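Local coordinates for protein ZYG-9 (Caenorhabditis elegans, PDB 2OF3) that organizes microtubules and spindle poles during mitosis and meiosis in the one-cell embryo and is required for default nucleus positioning in oocytes, at residues E2-R14 and T41-S53. Numbering follows the deposited sequence.
Sequences ELLLSDNEDKKQR and TLLGNQAKVSLMS
The carboxamide of Gln46 meets three side chains of 2-14 through its two polar atoms. Gln46 OE1 accepts twice. Ser6 OG reaches it at 2.6 Å, tilted somewhat from the carbonyl plane; Asn8 ND2 lies in that plane, on a lone pair, 2.9 Å from Gln46 OE1. Gln46 NE2 donates to the anti lone pair of Asp10 OD2, which sits close to the Gln46 amide plane. The Asn8 amide stands almost perpendicular to that of Gln46 (88°), so the two meet at a right angle rather than stacked. Asp10 C and Lys11 N lie above one face of the Arg14 guanidinium, displaced toward its rim; at its edge, NH1 comes 3.4 Å from Gln46 NE2, two donors that do not bond directly but share a water, which in turn donates to Leu42 O. Arg14 NE forms a salt bridge with Asp86. A bend at chi2 (-53°) turns the buried Gln46 amide into this cluster, and with bonds on both OE1 and NE2 its rotation is fixed.

Next to it the backbones pair: Ser6 N donates to Gln46 O (2.8 Å). Lys48 N donates to Leu4 O, nearly straight at 164° about the hydrogen. The Leu4 side chain crosses that of Leu51 at about a right angle, its CG 3.9 Å from Leu51 CD2, while Leu5 CD1 rests on Ala47 CB. Helix 60-76 contacts Leu4, Leu5 and Leu51.

Asn8 OD1 also accepts from Asp10 N, an Asx turn leading into helix 10-19. The N-terminal loop is thus joined to the 45-48 linker between helices 33-44 and 49-55 by the Gln46 side-chain bonds and an isolated antiparallel bridge, with Leu5 and Ala47 a non-hydrogen-bonded pair, at one end of the all-helical, HEAT-like TOG array.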
ATOM      1  N   GLU A   2      26.317 -18.442 -10.403  1.00 64.01           N
ATOM      2  CA  GLU A   2      25.616 -17.923  -9.192  1.00 60.59           C
ATOM      3  C   GLU A   2      24.595 -16.796  -9.410  1.00 56.64           C
ATOM      4  O   GLU A   2      24.841 -15.790 -10.112  1.00 56.85           O
ATOM      5  CB  GLU A   2      26.567 -17.560  -8.047  1.00 61.66           C
ATOM      6  CG  GLU A   2      27.202 -18.783  -7.358  1.00 65.59           C
ATOM      7  CD  GLU A   2      28.665 -19.020  -7.808  1.00 70.16           C
ATOM      8  OE1 GLU A   2      28.903 -19.971  -8.595  1.00 72.39           O
ATOM      9  OE2 GLU A   2      29.571 -18.245  -7.396  1.00 71.06           O
ATOM     10  N   LEU A   3      23.430 -17.002  -8.800  1.00 51.38           N
ATOM     11  CA  LEU A   3      22.333 -16.040  -8.793  1.00 45.29           C
ATOM     12  C   LEU A   3      22.791 -14.769  -8.084  1.00 41.60           C
ATOM     13  O   LEU A   3      23.442 -14.816  -7.021  1.00 41.05           O
ATOM     14  CB  LEU A   3      21.123 -16.647  -8.060  1.00 44.79           C
ATOM     15  CG  LEU A   3      20.546 -17.993  -8.515  1.00 44.79           C
ATOM     16  CD1 LEU A   3      19.439 -18.473  -7.595  1.00 43.35           C
ATOM     17  CD2 LEU A   3      20.047 -17.945  -9.968  1.00 44.53           C
ATOM     18  N   LEU A   4      22.460 -13.631  -8.671  1.00 37.15           N
ATOM     19  CA  LEU A   4      22.630 -12.362  -8.019  1.00 34.34           C
ATOM     20  C   LEU A   4      21.870 -12.258  -6.656  1.00 31.98           C
ATOM     21  O   LEU A   4      22.296 -11.554  -5.725  1.00 30.73           O
ATOM     22  CB  LEU A   4      22.145 -11.317  -8.981  1.00 34.54           C
ATOM     23  CG  LEU A   4      22.392  -9.876  -8.595  1.00 36.69           C
ATOM     24  CD1 LEU A   4      23.912  -9.608  -8.567  1.00 37.64           C
ATOM     25  CD2 LEU A   4      21.680  -9.026  -9.614  1.00 35.44           C
ATOM     26  N   LEU A   5      20.753 -12.987  -6.553  1.00 29.47           N
ATOM     27  CA  LEU A   5      19.839 -12.916  -5.420  1.00 26.52           C
ATOM     28  C   LEU A   5      19.356 -14.305  -5.195  1.00 25.16           C
ATOM     29  O   LEU A   5      19.051 -14.991  -6.153  1.00 24.98           O
ATOM     30  CB  LEU A   5      18.682 -11.962  -5.726  1.00 26.36           C
ATOM     31  CG  LEU A   5      17.706 -11.712  -4.573  1.00 24.06           C
ATOM     32  CD1 LEU A   5      18.440 -11.006  -3.364  1.00 22.19           C
ATOM     33  CD2 LEU A   5      16.543 -10.869  -5.146  1.00 21.76           C
ATOM     34  N   SER A   6      19.354 -14.766  -3.944  1.00 23.43           N
ATOM     35  CA  SER A   6      19.008 -16.134  -3.597  1.00 23.56           C
ATOM     36  C   SER A   6      17.600 -16.613  -4.016  1.00 24.49           C
ATOM     37  O   SER A   6      16.676 -15.826  -4.228  1.00 23.41           O
ATOM     38  CB  SER A   6      19.130 -16.322  -2.074  1.00 22.72           C
ATOM     39  OG  SER A   6      18.084 -15.590  -1.426  1.00 19.17           O
ATOM     40  N   ASP A   7      17.439 -17.925  -4.078  1.00 26.43           N
ATOM     41  CA  ASP A   7      16.149 -18.533  -4.274  1.00 28.85           C
ATOM     42  C   ASP A   7      16.168 -19.621  -3.203  1.00 28.37           C
ATOM     43  O   ASP A   7      16.719 -20.704  -3.421  1.00 31.44           O
ATOM     44  CB  ASP A   7      16.095 -19.095  -5.705  1.00 29.74           C
ATOM     45  CG  ASP A   7      14.998 -20.148  -5.913  1.00 36.36           C
ATOM     46  OD1 ASP A   7      14.052 -20.234  -5.080  1.00 40.14           O
ATOM     47  OD2 ASP A   7      15.084 -20.899  -6.930  1.00 40.99           O
ATOM     48  N   ASN A   8      15.630 -19.334  -2.028  1.00 25.70           N
ATOM     49  CA  ASN A   8      15.560 -20.297  -0.934  1.00 23.79           C
ATOM     50  C   ASN A   8      14.270 -20.016  -0.161  1.00 23.60           C
ATOM     51  O   ASN A   8      13.450 -19.169  -0.551  1.00 22.51           O
ATOM     52  CB  ASN A   8      16.841 -20.192  -0.026  1.00 23.21           C
ATOM     53  CG  ASN A   8      17.039 -18.786   0.560  1.00 20.80           C
ATOM     54  OD1 ASN A   8      16.066 -18.075   0.801  1.00 21.93           O
ATOM     55  ND2 ASN A   8      18.296 -18.366   0.758  1.00 21.37           N
ATOM     56  N   GLU A   9      14.085 -20.667   0.969  1.00 24.25           N
ATOM     57  CA  GLU A   9      12.892 -20.434   1.768  1.00 24.77           C
ATOM     58  C   GLU A   9      13.197 -19.687   3.058  1.00 23.19           C
ATOM     59  O   GLU A   9      12.515 -19.881   4.077  1.00 22.44           O
ATOM     60  CB  GLU A   9      12.282 -21.779   2.102  1.00 26.49           C
ATOM     61  CG  GLU A   9      11.632 -22.392   0.899  1.00 33.16           C
ATOM     62  CD  GLU A   9      11.008 -23.713   1.213  1.00 45.19           C
ATOM     63  OE1 GLU A   9      10.245 -23.816   2.219  1.00 49.28           O
ATOM     64  OE2 GLU A   9      11.284 -24.664   0.434  1.00 53.21           O
ATOM     65  N   ASP A  10      14.208 -18.824   3.037  1.00 21.77           N
ATOM     66  CA  ASP A  10      14.563 -18.092   4.273  1.00 20.81           C
ATOM     67  C   ASP A  10      13.500 -17.085   4.679  1.00 20.10           C
ATOM     68  O   ASP A  10      13.482 -16.670   5.803  1.00 20.07           O
ATOM     69  CB  ASP A  10      15.906 -17.399   4.141  1.00 19.15           C
ATOM     70  CG  ASP A  10      17.062 -18.371   4.172  1.00 22.20           C
ATOM     71  OD1 ASP A  10      16.823 -19.600   4.206  1.00 22.67           O
ATOM     72  OD2 ASP A  10      18.230 -17.930   4.115  1.00 22.80           O
ATOM     73  N   LYS A  11      12.608 -16.689   3.780  1.00 20.71           N
ATOM     74  CA  LYS A  11      11.424 -15.895   4.182  1.00 22.04           C
ATOM     75  C   LYS A  11      10.668 -16.479   5.354  1.00 22.19           C
ATOM     76  O   LYS A  11      10.257 -15.750   6.253  1.00 21.64           O
ATOM     77  CB  LYS A  11      10.458 -15.687   2.997  1.00 20.74           C
ATOM     78  CG  LYS A  11       9.307 -14.710   3.323  1.00 22.28           C
ATOM     79  CD  LYS A  11       8.271 -14.694   2.163  1.00 25.10           C
ATOM     80  CE  LYS A  11       8.775 -13.880   1.030  1.00 23.22           C
ATOM     81  NZ  LYS A  11       7.823 -14.149  -0.141  1.00 24.18           N
ATOM     82  N   LYS A  12      10.440 -17.787   5.358  1.00 23.35           N
ATOM     83  CA  LYS A  12       9.760 -18.408   6.508  1.00 25.09           C
ATOM     84  C   LYS A  12      10.508 -18.178   7.835  1.00 22.83           C
ATOM     85  O   LYS A  12       9.857 -17.952   8.863  1.00 21.61           O
ATOM     86  CB  LYS A  12       9.585 -19.927   6.352  1.00 25.98           C
ATOM     87  CG  LYS A  12       8.678 -20.394   5.233  1.00 30.85           C
ATOM     88  CD  LYS A  12       8.754 -21.995   5.143  1.00 31.71           C
ATOM     89  CE  LYS A  12       7.928 -22.530   3.920  1.00 37.24           C
ATOM     90  NZ  LYS A  12       8.435 -22.067   2.543  1.00 40.88           N
ATOM     91  N   GLN A  13      11.844 -18.288   7.814  1.00 21.42           N
ATOM     92  CA  GLN A  13      12.701 -18.026   8.954  1.00 21.05           C
ATOM     93  C   GLN A  13      12.620 -16.540   9.387  1.00 19.38           C
ATOM     94  O   GLN A  13      12.560 -16.267  10.568  1.00 19.43           O
ATOM     95  CB  GLN A  13      14.165 -18.450   8.667  1.00 20.75           C
ATOM     96  CG  GLN A  13      15.185 -18.253   9.892  1.00 22.65           C
ATOM     97  CD  GLN A  13      14.830 -19.156  11.099  1.00 27.10           C
ATOM     98  OE1 GLN A  13      14.192 -20.192  10.919  1.00 27.57           O
ATOM     99  NE2 GLN A  13      15.178 -18.724  12.329  1.00 26.21           N
ATOM    100  N   ARG A  14      12.565 -15.600   8.446  1.00 19.43           N
ATOM    101  CA  ARG A  14      12.441 -14.166   8.772  1.00 19.18           C
ATOM    102  C   ARG A  14      11.102 -13.849   9.397  1.00 19.62           C
ATOM    103  O   ARG A  14      11.088 -13.098  10.396  1.00 19.76           O
ATOM    104  CB  ARG A  14      12.711 -13.247   7.578  1.00 18.20           C
ATOM    105  CG  ARG A  14      14.127 -13.393   7.050  1.00 16.47           C
ATOM    106  CD  ARG A  14      14.393 -12.288   5.969  1.00 15.52           C
ATOM    107  NE  ARG A  14      13.651 -12.549   4.717  1.00 16.00           N
ATOM    108  CZ  ARG A  14      14.077 -13.330   3.745  1.00 14.88           C
ATOM    109  NH1 ARG A  14      15.226 -14.011   3.853  1.00 15.61           N
ATOM    110  NH2 ARG A  14      13.328 -13.487   2.678  1.00 15.87           N
ATOM    111  N   THR A  41      21.800  -6.495   7.019  1.00 22.32           N
ATOM    112  CA  THR A  41      22.191  -7.823   7.500  1.00 21.31           C
ATOM    113  C   THR A  41      21.345  -8.904   6.873  1.00 20.94           C
ATOM    114  O   THR A  41      21.888  -9.908   6.418  1.00 21.70           O
ATOM    115  CB  THR A  41      22.054  -7.907   9.036  1.00 21.27           C
ATOM    116  OG1 THR A  41      23.017  -7.027   9.620  1.00 23.88           O
ATOM    117  CG2 THR A  41      22.275  -9.314   9.600  1.00 20.54           C
ATOM    118  N   LEU A  42      20.031  -8.731   6.838  1.00 20.73           N
ATOM    119  CA  LEU A  42      19.145  -9.787   6.268  1.00 21.14           C
ATOM    120  C   LEU A  42      19.386  -9.941   4.758  1.00 20.85           C
ATOM    121  O   LEU A  42      19.452 -11.057   4.219  1.00 21.21           O
ATOM    122  CB  LEU A  42      17.670  -9.432   6.541  1.00 19.94           C
ATOM    123  CG  LEU A  42      17.289  -9.551   8.016  1.00 21.46           C
ATOM    124  CD1 LEU A  42      15.850  -9.015   8.208  1.00 18.54           C
ATOM    125  CD2 LEU A  42      17.412 -10.970   8.514  1.00 17.22           C
ATOM    126  N   LEU A  43      19.515  -8.826   4.069  1.00 20.68           N
ATOM    127  CA  LEU A  43      19.729  -8.890   2.624  1.00 21.50           C
ATOM    128  C   LEU A  43      21.162  -9.376   2.294  1.00 21.75           C
ATOM    129  O   LEU A  43      21.376 -10.075   1.286  1.00 20.17           O
ATOM    130  CB  LEU A  43      19.434  -7.513   1.964  1.00 21.62           C
ATOM    131  CG  LEU A  43      18.092  -7.235   1.289  1.00 24.05           C
ATOM    132  CD1 LEU A  43      18.059  -5.728   0.845  1.00 24.42           C
ATOM    133  CD2 LEU A  43      17.802  -8.198   0.124  1.00 19.98           C
ATOM    134  N   GLY A  44      22.127  -9.041   3.165  1.00 20.86           N
ATOM    135  CA  GLY A  44      23.483  -9.555   3.022  1.00 21.35           C
ATOM    136  C   GLY A  44      23.579 -11.052   3.007  1.00 22.85           C
ATOM    137  O   GLY A  44      24.484 -11.600   2.368  1.00 24.44           O
ATOM    138  N   ASN A  45      22.647 -11.735   3.669  1.00 22.12           N
ATOM    139  CA  ASN A  45      22.614 -13.201   3.650  1.00 22.82           C
ATOM    140  C   ASN A  45      21.988 -13.758   2.363  1.00 22.33           C
ATOM    141  O   ASN A  45      21.955 -14.983   2.184  1.00 23.17           O
ATOM    142  CB  ASN A  45      21.852 -13.735   4.883  1.00 21.80           C
ATOM    143  CG  ASN A  45      22.594 -13.471   6.206  1.00 25.20           C
ATOM    144  OD1 ASN A  45      23.851 -13.420   6.246  1.00 27.21           O
ATOM    145  ND2 ASN A  45      21.835 -13.350   7.299  1.00 21.01           N
ATOM    146  N   GLN A  46      21.487 -12.883   1.480  1.00 22.77           N
ATOM    147  CA  GLN A  46      20.702 -13.294   0.274  1.00 22.45           C
ATOM    148  C   GLN A  46      21.241 -12.802  -1.085  1.00 22.94           C
ATOM    149  O   GLN A  46      20.969 -13.394  -2.115  1.00 23.30           O
ATOM    150  CB  GLN A  46      19.218 -12.813   0.380  1.00 22.11           C
ATOM    151  CG  GLN A  46      18.504 -13.190   1.681  1.00 18.70           C
ATOM    152  CD  GLN A  46      18.583 -14.667   2.007  1.00 19.62           C
ATOM    153  OE1 GLN A  46      18.751 -15.536   1.121  1.00 19.68           O
ATOM    154  NE2 GLN A  46      18.486 -14.968   3.301  1.00 18.68           N
ATOM    155  N   ALA A  47      22.019 -11.727  -1.068  1.00 23.87           N
ATOM    156  CA  ALA A  47      22.449 -10.998  -2.241  1.00 24.80           C
ATOM    157  C   ALA A  47      23.990 -10.971  -2.341  1.00 26.36           C
ATOM    158  O   ALA A  47      24.694 -10.774  -1.350  1.00 25.91           O
ATOM    159  CB  ALA A  47      21.906  -9.528  -2.190  1.00 23.82           C
ATOM    160  N   LYS A  48      24.496 -11.108  -3.564  1.00 28.51           N
ATOM    161  CA  LYS A  48      25.905 -10.834  -3.883  1.00 31.51           C
ATOM    162  C   LYS A  48      26.359  -9.407  -3.469  1.00 30.58           C
ATOM    163  O   LYS A  48      25.603  -8.415  -3.578  1.00 29.24           O
ATOM    164  CB  LYS A  48      26.129 -10.999  -5.404  1.00 31.59           C
ATOM    165  CG  LYS A  48      26.120 -12.440  -5.912  1.00 35.17           C
ATOM    166  CD  LYS A  48      26.491 -12.384  -7.419  1.00 37.50           C
ATOM    167  CE  LYS A  48      26.959 -13.782  -7.907  1.00 44.91           C
ATOM    168  NZ  LYS A  48      27.088 -14.630  -6.664  1.00 48.37           N
ATOM    169  N   VAL A  49      27.629  -9.289  -3.077  1.00 31.10           N
ATOM    170  CA  VAL A  49      28.125  -8.019  -2.566  1.00 31.77           C
ATOM    171  C   VAL A  49      28.033  -6.926  -3.595  1.00 30.83           C
ATOM    172  O   VAL A  49      27.837  -5.774  -3.227  1.00 31.49           O
ATOM    173  CB  VAL A  49      29.579  -8.121  -1.972  1.00 32.87           C
ATOM    174  CG1 VAL A  49      29.713  -9.343  -1.109  1.00 34.38           C
ATOM    175  CG2 VAL A  49      30.602  -8.155  -3.089  1.00 37.92           C
ATOM    176  N   SER A  50      28.130  -7.243  -4.890  1.00 30.10           N
ATOM    177  CA  SER A  50      27.998  -6.157  -5.893  1.00 29.87           C
ATOM    178  C   SER A  50      26.614  -5.597  -5.962  1.00 29.24           C
ATOM    179  O   SER A  50      26.463  -4.392  -6.172  1.00 29.64           O
ATOM    180  CB  SER A  50      28.391  -6.601  -7.306  1.00 30.34           C
ATOM    181  OG  SER A  50      27.587  -7.682  -7.718  1.00 34.39           O
ATOM    182  N   LEU A  51      25.576  -6.436  -5.799  1.00 28.32           N
ATOM    183  CA  LEU A  51      24.215  -5.872  -5.585  1.00 27.09           C
ATOM    184  C   LEU A  51      24.111  -5.128  -4.259  1.00 26.02           C
ATOM    185  O   LEU A  51      23.573  -4.020  -4.203  1.00 25.39           O
ATOM    186  CB  LEU A  51      23.149  -6.972  -5.680  1.00 27.34           C
ATOM    187  CG  LEU A  51      21.684  -6.521  -5.574  1.00 27.53           C
ATOM    188  CD1 LEU A  51      21.313  -5.445  -6.566  1.00 24.39           C
ATOM    189  CD2 LEU A  51      20.764  -7.762  -5.756  1.00 27.92           C
ATOM    190  N   MET A  52      24.648  -5.716  -3.191  1.00 26.39           N
ATOM    191  CA  MET A  52      24.654  -5.055  -1.881  1.00 27.00           C
ATOM    192  C   MET A  52      25.291  -3.675  -1.901  1.00 29.18           C
ATOM    193  O   MET A  52      24.760  -2.721  -1.268  1.00 29.22           O
ATOM    194  CB  MET A  52      25.327  -5.943  -0.808  1.00 26.22           C
ATOM    195  CG  MET A  52      24.489  -7.185  -0.372  1.00 25.12           C
ATOM    196  SD  MET A  52      22.942  -6.766   0.435  1.00 16.25           S
ATOM    197  CE  MET A  52      23.567  -6.140   1.966  1.00 20.77           C
ATOM    198  N   SER A  53      26.448  -3.539  -2.577  1.00 29.77           N
ATOM    199  CA  SER A  53      27.109  -2.214  -2.684  1.00 31.76           C
ATOM    200  C   SER A  53      26.249  -1.191  -3.342  1.00 31.15           C
ATOM    201  O   SER A  53      26.318  -0.032  -2.972  1.00 32.43           O
ATOM    202  CB  SER A  53      28.435  -2.286  -3.455  1.00 32.05           C
ATOM    203  OG  SER A  53      29.184  -3.376  -2.954  1.00 35.10           O
TER
HETATM  204  O   HOH W   1      17.886 -13.086   5.254  1.00 20.64           O